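PDB 3PDU: 3-hydroxyisobutyrate dehydrogenase family protein, which probably reduces succinic semialdehyde to gamma-hydroxybutyrate with an NADP(H) cofactor, as a member of the beta-hydroxyacid dehydrogenase family. Local coordinates for residues R169-V174 / Q238-L243; M181-G186 / A259-S264. One frame throughout, in Å; residues are numbered along the deposited sequence. Where two conformers were deposited one is given.

Contact 1. Residues R169-V174 / Q238-L243; sequences RMKLVV and QKDLRL. With NAP (NADP nicotinamide-adenine-dinucleotide phosphate), chain I.
Leu172 straddles the CB of Leu243 with its two methyls: CD1 lies 3.8 Å from that carbon and CD2 is equally near. The two leucine side chains are set aslant, fork against stem. Leu172 reaches over because its CG stands anti to the carbonyl carbon (chi1 -70°), and its branched end also brings CD2 near the main chain at Asp240. A branched hydrocarbon suits this place, since its two methyls can cover one beta carbon where the helix axes come within 9.3 Å at an angle of 113°. Beside the leucines one water joins the backbones, donating to Leu172 O at 2.8 Å and, more weakly, to Asp240 O.

Lys171, Lys239 and Asp240 gather on the cofactor side. Lys239 leaves its helix with CG anti to the backbone N, then bends twice, which brings NZ back to the syn side of the Asp240 carboxylate, 2.7 Å from OD1. Lys239 NZ also donates to NADP O2D at 3.0 Å, weakly to O3D, and bonds to Thr96 O, so carboxylate, ribose and a main-chain carbonyl hold the ammonium. The other carboxylate oxygen, Asp240 OD2, is held by Asn175. Lys171 NZ is bound to Val121 O and Asn175 OD1. In one of the two conformers of this lysine, Lys171 NZ stops 3.8 Å from C5N of the NADP nicotinamide. The Lys171-Asn175 spacing of one helical turn is consistent with the lysine and asparagine that stand at the active site in relatives of this family, and the arrangement is that of the NADP pocket, probably the active-site cleft, between the Rossmann and helical domains.

Contact 2. Residues M181-G186 / A259-S264; sequences MMTALG and ATANES
No ring, amide or carboxylate lies between Thr183 and its partners Ala261 and Ser264, and the flat groups of 259-264 are used elsewhere. The Asn262 side chain leaves its helix away from Thr183, and its OD1 is hydrogen-bonded to Gln238 NE2 of helix 234-251. The Glu263 carboxylate divides its oxygens: OE1 takes the backbone N-H of Leu255 of the third subunit, while OE2 makes a salt bridge with Lys266 of its own helix.

What meets is therefore small. Thr183 points its beta carbon at helix 256-270 and splits its two branches between residues one turn apart. OG1 sits between the backbone N and the carbonyl carbon (chi1 58°) and faces the methyl of Ala261, CB lying 3.9 Å away. The hydroxyl is hydrogen-bonded to Gln180 O, a turn earlier on its own helix, which satisfies this buried group although it faces a methyl across the contact. The other branch, CG2, approaches Ser264 CB at 4.4 Å, a looser touch.

This is helix-to-helix packing within the all-helical C-terminal domain of the beta-hydroxyacid dehydrogenase fold, where helix 166-194 is the long helix. The three side chains that touch are short, and the CA atoms of Thr183 and Ala261 stand 6.5 Å apart. Alanine suits the nearest point because it offers one methyl and little bulk. Serine suits the next turn, since its hydroxyl is bonded to Arg267 NH2 while its CB serves the packing. Behind Thr183 the same helix is covered by helix 214-225, where Met181 and Leu185 rest on Phe216. Ala184 packs on Gln180 of the second subunit, and Thr260 OG1 is hydrogen-bonded to its counterpart there.

Both contacts are made by helix 166-194: contact 1 uses its early turns and contact 2 lies about three turns further on, their centres 13 Å apart. The partners are successive helices, 234-251 and 256-270, so the segments interleave along the chain in the order 169-174, 181-186, 238-243, 259-264. Those two partner helices also touch each other, with Gln238 NE2 2.9 Å from Asn262 OD1 and Leu241 CD1 packed on the backbone of Ala261. Three helices thus pack mutually within the C-terminal domain. The contact 1 end meets NADP at the domain cleft, and both contacts adjoin the second subunit, placing cofactor site and assembly on a shared helix.

Contact 1. Residues R169-V174 / Q238-L243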
loop_
_atom_site.group_PDB
_atom_site.type_symbol
_atom_site.label_atom_id
_atom_site.label_comp_id
_atom_site.label_asym_id
_atom_site.label_seq_id
_atom_site.Cartn_x
_atom_site.Cartn_y
_atom_site.Cartn_z
ATOM N N ARG A 169 -9.903 21.973 -4.272
ATOM C CA ARG A 169 -8.565 21.392 -4.246
ATOM C C ARG A 169 -7.898 21.543 -2.879
ATOM O O ARG A 169 -7.359 20.569 -2.343
ATOM C CB ARG A 169 -7.690 21.964 -5.364
ATOM C CG ARG A 169 -8.085 21.458 -6.759
ATOM C CD ARG A 169 -7.354 22.216 -7.877
ATOM N NE ARG A 169 -7.573 21.558 -9.166
ATOM C CZ ARG A 169 -6.839 21.777 -10.250
ATOM N NH1 ARG A 169 -5.852 22.663 -10.214
ATOM N NH2 ARG A 169 -7.103 21.118 -11.373
ATOM N N MET A 170 -7.945 22.746 -2.303
ATOM C CA MET A 170 -7.422 22.946 -0.956
ATOM C C MET A 170 -8.087 22.010 0.061
ATOM O O MET A 170 -7.410 21.395 0.892
ATOM C CB MET A 170 -7.604 24.404 -0.506
ATOM C CG MET A 170 -7.050 24.685 0.886
ATOM S SD MET A 170 -5.226 24.595 0.999
ATOM C CE MET A 170 -4.795 26.193 0.301
ATOM N N LYS A 171 -9.412 21.922 0.020
ATOM C CA LYS A 171 -10.153 21.068 0.950
ATOM C C LYS A 171 -9.727 19.607 0.813
ATOM O O LYS A 171 -9.498 18.914 1.808
ATOM C CB LYS A 171 -11.661 21.206 0.718
ATOM C CG LYS A 171 -12.528 20.216 1.506
ATOM C CD LYS A 171 -12.358 20.396 3.027
ATOM C CE LYS A 171 -13.154 19.350 3.809
ATOM N NZ LYS A 171 -12.826 19.381 5.268
ATOM N N LEU A 172 -9.629 19.132 -0.420
ATOM C CA LEU A 172 -9.241 17.733 -0.631
ATOM C C LEU A 172 -7.799 17.438 -0.159
ATOM O O LEU A 172 -7.503 16.353 0.373
ATOM C CB LEU A 172 -9.454 17.339 -2.097
ATOM C CG LEU A 172 -10.932 17.244 -2.512
ATOM C CD1 LEU A 172 -11.053 16.872 -3.983
ATOM C CD2 LEU A 172 -11.709 16.246 -1.639
ATOM N N VAL A 173 -6.905 18.401 -0.354
ATOM C CA VAL A 173 -5.516 18.252 0.083
ATOM C C VAL A 173 -5.455 18.203 1.604
ATOM O O VAL A 173 -4.811 17.334 2.182
ATOM C CB VAL A 173 -4.626 19.406 -0.443
ATOM C CG1 VAL A 173 -3.286 19.421 0.291
ATOM C CG2 VAL A 173 -4.405 19.265 -1.948
ATOM N N VAL A 174 -6.133 19.141 2.254
ATOM C CA VAL A 174 -6.201 19.152 3.715
ATOM C C VAL A 174 -6.770 17.846 4.267
ATOM O O VAL A 174 -6.201 17.263 5.195
ATOM C CB VAL A 174 -7.032 20.344 4.223
ATOM C CG1 VAL A 174 -7.290 20.225 5.734
ATOM C CG2 VAL A 174 -6.320 21.660 3.885
ATOM N N GLN A 238 -14.005 8.598 3.680
ATOM C CA GLN A 238 -13.594 7.689 2.604
ATOM C C GLN A 238 -13.866 8.356 1.251
ATOM O O GLN A 238 -13.036 8.313 0.340
ATOM C CB GLN A 238 -14.300 6.330 2.713
ATOM C CG GLN A 238 -13.695 5.272 1.788
ATOM C CD GLN A 238 -14.344 5.275 0.418
ATOM O OE1 GLN A 238 -15.562 5.159 0.306
ATOM N NE2 GLN A 238 -13.532 5.381 -0.636
ATOM N N LYS A 239 -15.031 8.986 1.130
ATOM C CA LYS A 239 -15.346 9.807 -0.044
ATOM C C LYS A 239 -14.259 10.868 -0.329
ATOM O O LYS A 239 -13.847 11.061 -1.487
ATOM C CB LYS A 239 -16.728 10.466 0.137
ATOM C CG LYS A 239 -17.159 11.378 -1.019
ATOM C CD LYS A 239 -16.920 12.858 -0.723
ATOM C CE LYS A 239 -17.628 13.310 0.563
ATOM N NZ LYS A 239 -17.306 14.749 0.867
ATOM N N ASP A 240 -13.784 11.562 0.707
ATOM C CA ASP A 240 -12.746 12.593 0.482
ATOM C C ASP A 240 -11.426 12.001 -0.008
ATOM O O ASP A 240 -10.758 12.576 -0.882
ATOM C CB ASP A 240 -12.507 13.434 1.741
ATOM C CG ASP A 240 -13.690 14.326 2.088
ATOM O OD1 ASP A 240 -14.630 14.430 1.269
ATOM O OD2 ASP A 240 -13.673 14.930 3.182
ATOM N N LEU A 241 -11.031 10.860 0.558
ATOM C CA LEU A 241 -9.837 10.168 0.065
ATOM C C LEU A 241 -10.022 9.685 -1.385
ATOM O O LEU A 241 -9.125 9.839 -2.224
ATOM C CB LEU A 241 -9.485 8.988 0.982
ATOM C CG LEU A 241 -8.847 9.402 2.324
ATOM C CD1 LEU A 241 -8.805 8.266 3.355
ATOM C CD2 LEU A 241 -7.444 9.944 2.100
ATOM N N ARG A 242 -11.166 9.071 -1.673
ATOM C CA ARG A 242 -11.510 8.723 -3.060
ATOM C C ARG A 242 -11.265 9.916 -3.984
ATOM O O ARG A 242 -10.588 9.812 -5.023
ATOM C CB ARG A 242 -12.987 8.280 -3.134
ATOM C CG ARG A 242 -13.644 8.361 -4.530
ATOM C CD ARG A 242 -15.168 8.557 -4.398
ATOM N NE ARG A 242 -15.728 7.620 -3.422
ATOM C CZ ARG A 242 -16.917 7.753 -2.835
ATOM N NH1 ARG A 242 -17.691 8.789 -3.124
ATOM N NH2 ARG A 242 -17.326 6.851 -1.945
ATOM N N LEU A 243 -11.799 11.065 -3.598
ATOM C CA LEU A 243 -11.707 12.251 -4.441
ATOM C C LEU A 243 -10.272 12.754 -4.568
ATOM O O LEU A 243 -9.878 13.204 -5.635
ATOM C CB LEU A 243 -12.614 13.370 -3.910
ATOM C CG LEU A 243 -14.117 13.045 -3.926
ATOM C CD1 LEU A 243 -14.952 14.247 -3.475
ATOM C CD2 LEU A 243 -14.518 12.612 -5.325
HETATM P PA NAP I . -24.463 14.191 6.562
HETATM O O1A NAP I . -24.333 12.812 6.060
HETATM O O2A NAP I . -24.891 14.274 7.969
HETATM O O5B NAP I . -25.430 15.059 5.637
HETATM C C5B NAP I . -25.477 14.971 4.237
HETATM C C4B NAP I . -26.578 15.913 3.751
HETATM O O4B NAP I . -26.714 15.771 2.343
HETATM C C3B NAP I . -27.955 15.591 4.349
HETATM O O3B NAP I . -28.678 16.806 4.444
HETATM C C2B NAP I . -28.595 14.727 3.275
HETATM O O2B NAP I . -29.998 14.768 3.196
HETATM C C1B NAP I . -28.034 15.402 2.041
HETATM N N9A NAP I . -28.061 14.539 0.856
HETATM C C8A NAP I . -27.342 13.400 0.612
HETATM N N7A NAP I . -27.692 12.954 -0.624
HETATM C C5A NAP I . -28.597 13.797 -1.160
HETATM C C6A NAP I . -29.259 13.816 -2.379
HETATM N N6A NAP I . -29.031 12.863 -3.291
HETATM N N1A NAP I . -30.152 14.832 -2.628
HETATM C C2A NAP I . -30.379 15.822 -1.691
HETATM N N3A NAP I . -29.715 15.796 -0.484
HETATM C C4A NAP I . -28.841 14.796 -0.231
HETATM O O3 NAP I . -23.034 14.863 6.298
HETATM P PN NAP I . -22.268 16.113 6.938
HETATM O O1N NAP I . -21.290 15.590 7.907
HETATM O O2N NAP I . -23.266 17.161 7.274
HETATM O O5D NAP I . -21.456 16.536 5.616
HETATM C C5D NAP I . -21.950 17.441 4.654
HETATM C C4D NAP I . -20.754 17.859 3.808
HETATM O O4D NAP I . -19.809 18.525 4.622
HETATM C C3D NAP I . -20.025 16.640 3.250
HETATM O O3D NAP I . -19.485 17.000 1.988
HETATM C C2D NAP I . -18.880 16.414 4.215
HETATM O O2D NAP I . -17.778 15.747 3.615
HETATM C C1D NAP I . -18.564 17.867 4.547
HETATM N N1N NAP I . -17.867 18.108 5.811
HETATM C C2N NAP I . -18.188 17.406 6.940
HETATM C C3N NAP I . -17.524 17.678 8.140
HETATM C C7N NAP I . -17.875 16.942 9.414
HETATM O O7N NAP I . -16.953 16.970 10.459
HETATM N N7N NAP I . -19.015 16.258 9.545
HETATM C C4N NAP I . -16.548 18.671 8.169
HETATM C C5N NAP I . -16.242 19.397 7.018
HETATM C C6N NAP I . -16.924 19.112 5.841
HETATM P P2B NAP I . -30.883 13.678 3.987
HETATM O O1X NAP I . -32.161 13.586 3.206
HETATM O O2X NAP I . -30.133 12.364 4.033
HETATM O O3X NAP I . -31.125 14.150 5.390
HETATM O O HOH W 1 -9.234 14.164 0.900
#

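Contact 2. Residues M181-G186 / A259-S264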
loop_
_atom_site.group_PDB
_atom_site.type_symbol
_atom_site.label_atom_id
_atom_site.label_comp_id
_atom_site.label_asym_id
_atom_site.label_seq_id
_atom_site.Cartn_x
_atom_site.Cartn_y
_atom_site.Cartn_z
ATOM N N MET A 181 -3.397 10.852 8.665
ATOM C CA MET A 181 -3.093 11.019 10.093
ATOM C C MET A 181 -3.920 10.097 10.968
ATOM O O MET A 181 -3.433 9.589 11.993
ATOM C CB MET A 181 -3.293 12.463 10.555
ATOM C CG MET A 181 -2.156 13.390 10.138
ATOM S SD MET A 181 -2.470 15.074 10.693
ATOM C CE MET A 181 -2.346 14.919 12.477
ATOM N N MET A 182 -5.177 9.888 10.583
ATOM C CA MET A 182 -6.063 9.042 11.387
ATOM C C MET A 182 -5.637 7.578 11.291
ATOM O O MET A 182 -5.631 6.861 12.302
ATOM C CB MET A 182 -7.528 9.202 10.972
ATOM C CG MET A 182 -8.507 8.411 11.863
ATOM S SD MET A 182 -8.596 9.098 13.531
ATOM C CE MET A 182 -8.086 7.666 14.481
ATOM N N THR A 183 -5.271 7.120 10.091
ATOM C CA THR A 183 -4.801 5.739 9.975
ATOM C C THR A 183 -3.440 5.568 10.663
ATOM O O THR A 183 -3.155 4.518 11.223
ATOM C CB THR A 183 -4.746 5.205 8.514
ATOM O OG1 THR A 183 -3.898 6.041 7.704
ATOM C CG2 THR A 183 -6.144 5.109 7.912
ATOM N N ALA A 184 -2.616 6.610 10.638
ATOM C CA ALA A 184 -1.344 6.574 11.356
ATOM C C ALA A 184 -1.569 6.405 12.858
ATOM O O ALA A 184 -0.993 5.513 13.485
ATOM C CB ALA A 184 -0.528 7.834 11.072
ATOM N N LEU A 185 -2.415 7.257 13.431
ATOM C CA LEU A 185 -2.764 7.148 14.849
ATOM C C LEU A 185 -3.392 5.794 15.168
ATOM O O LEU A 185 -3.031 5.152 16.162
ATOM C CB LEU A 185 -3.696 8.287 15.284
ATOM C CG LEU A 185 -4.147 8.233 16.750
ATOM C CD1 LEU A 185 -2.964 8.510 17.663
ATOM C CD2 LEU A 185 -5.251 9.247 17.011
ATOM N N GLY A 186 -4.322 5.352 14.324
ATOM C CA GLY A 186 -4.975 4.071 14.525
ATOM C C GLY A 186 -4.006 2.888 14.515
ATOM O O GLY A 186 -4.072 2.019 15.391
ATOM N N ALA A 259 -3.655 6.413 -1.264
ATOM C CA ALA A 259 -4.323 5.244 -1.824
ATOM C C ALA A 259 -4.446 4.134 -0.788
ATOM O O ALA A 259 -5.496 3.505 -0.664
ATOM C CB ALA A 259 -3.558 4.738 -3.056
ATOM N N THR A 260 -3.377 3.890 -0.035
ATOM C CA THR A 260 -3.431 2.881 1.028
ATOM C C THR A 260 -4.457 3.257 2.100
ATOM O O THR A 260 -5.244 2.419 2.541
ATOM C CB THR A 260 -2.041 2.640 1.654
ATOM O OG1 THR A 260 -1.184 2.053 0.666
ATOM C CG2 THR A 260 -2.126 1.697 2.851
ATOM N N ALA A 261 -4.477 4.520 2.503
ATOM C CA ALA A 261 -5.422 4.930 3.532
ATOM C C ALA A 261 -6.856 4.816 3.006
ATOM O O ALA A 261 -7.757 4.386 3.730
ATOM C CB ALA A 261 -5.123 6.356 3.999
ATOM N N ASN A 262 -7.059 5.193 1.745
ATOM C CA ASN A 262 -8.368 5.048 1.102
ATOM C C ASN A 262 -8.903 3.607 1.233
ATOM O O ASN A 262 -10.059 3.390 1.625
ATOM C CB ASN A 262 -8.268 5.459 -0.379
ATOM C CG ASN A 262 -9.629 5.530 -1.079
ATOM O OD1 ASN A 262 -10.659 5.791 -0.451
ATOM N ND2 ASN A 262 -9.628 5.314 -2.410
ATOM N N GLU A 263 -8.074 2.623 0.895
ATOM C CA GLU A 263 -8.513 1.225 1.001
ATOM C C GLU A 263 -8.784 0.785 2.441
ATOM O O GLU A 263 -9.690 -0.014 2.683
ATOM C CB GLU A 263 -7.537 0.262 0.309
ATOM C CG GLU A 263 -7.259 0.627 -1.145
ATOM C CD GLU A 263 -8.519 0.718 -1.997
ATOM O OE1 GLU A 263 -9.315 -0.245 -1.992
ATOM O OE2 GLU A 263 -8.719 1.759 -2.673
ATOM N N SER A 264 -8.021 1.300 3.404
ATOM C CA SER A 264 -8.313 0.953 4.799
ATOM C C SER A 264 -9.677 1.488 5.218
ATOM O O SER A 264 -10.424 0.813 5.932
ATOM C CB SER A 264 -7.226 1.450 5.756
ATOM O OG SER A 264 -6.033 0.716 5.549
#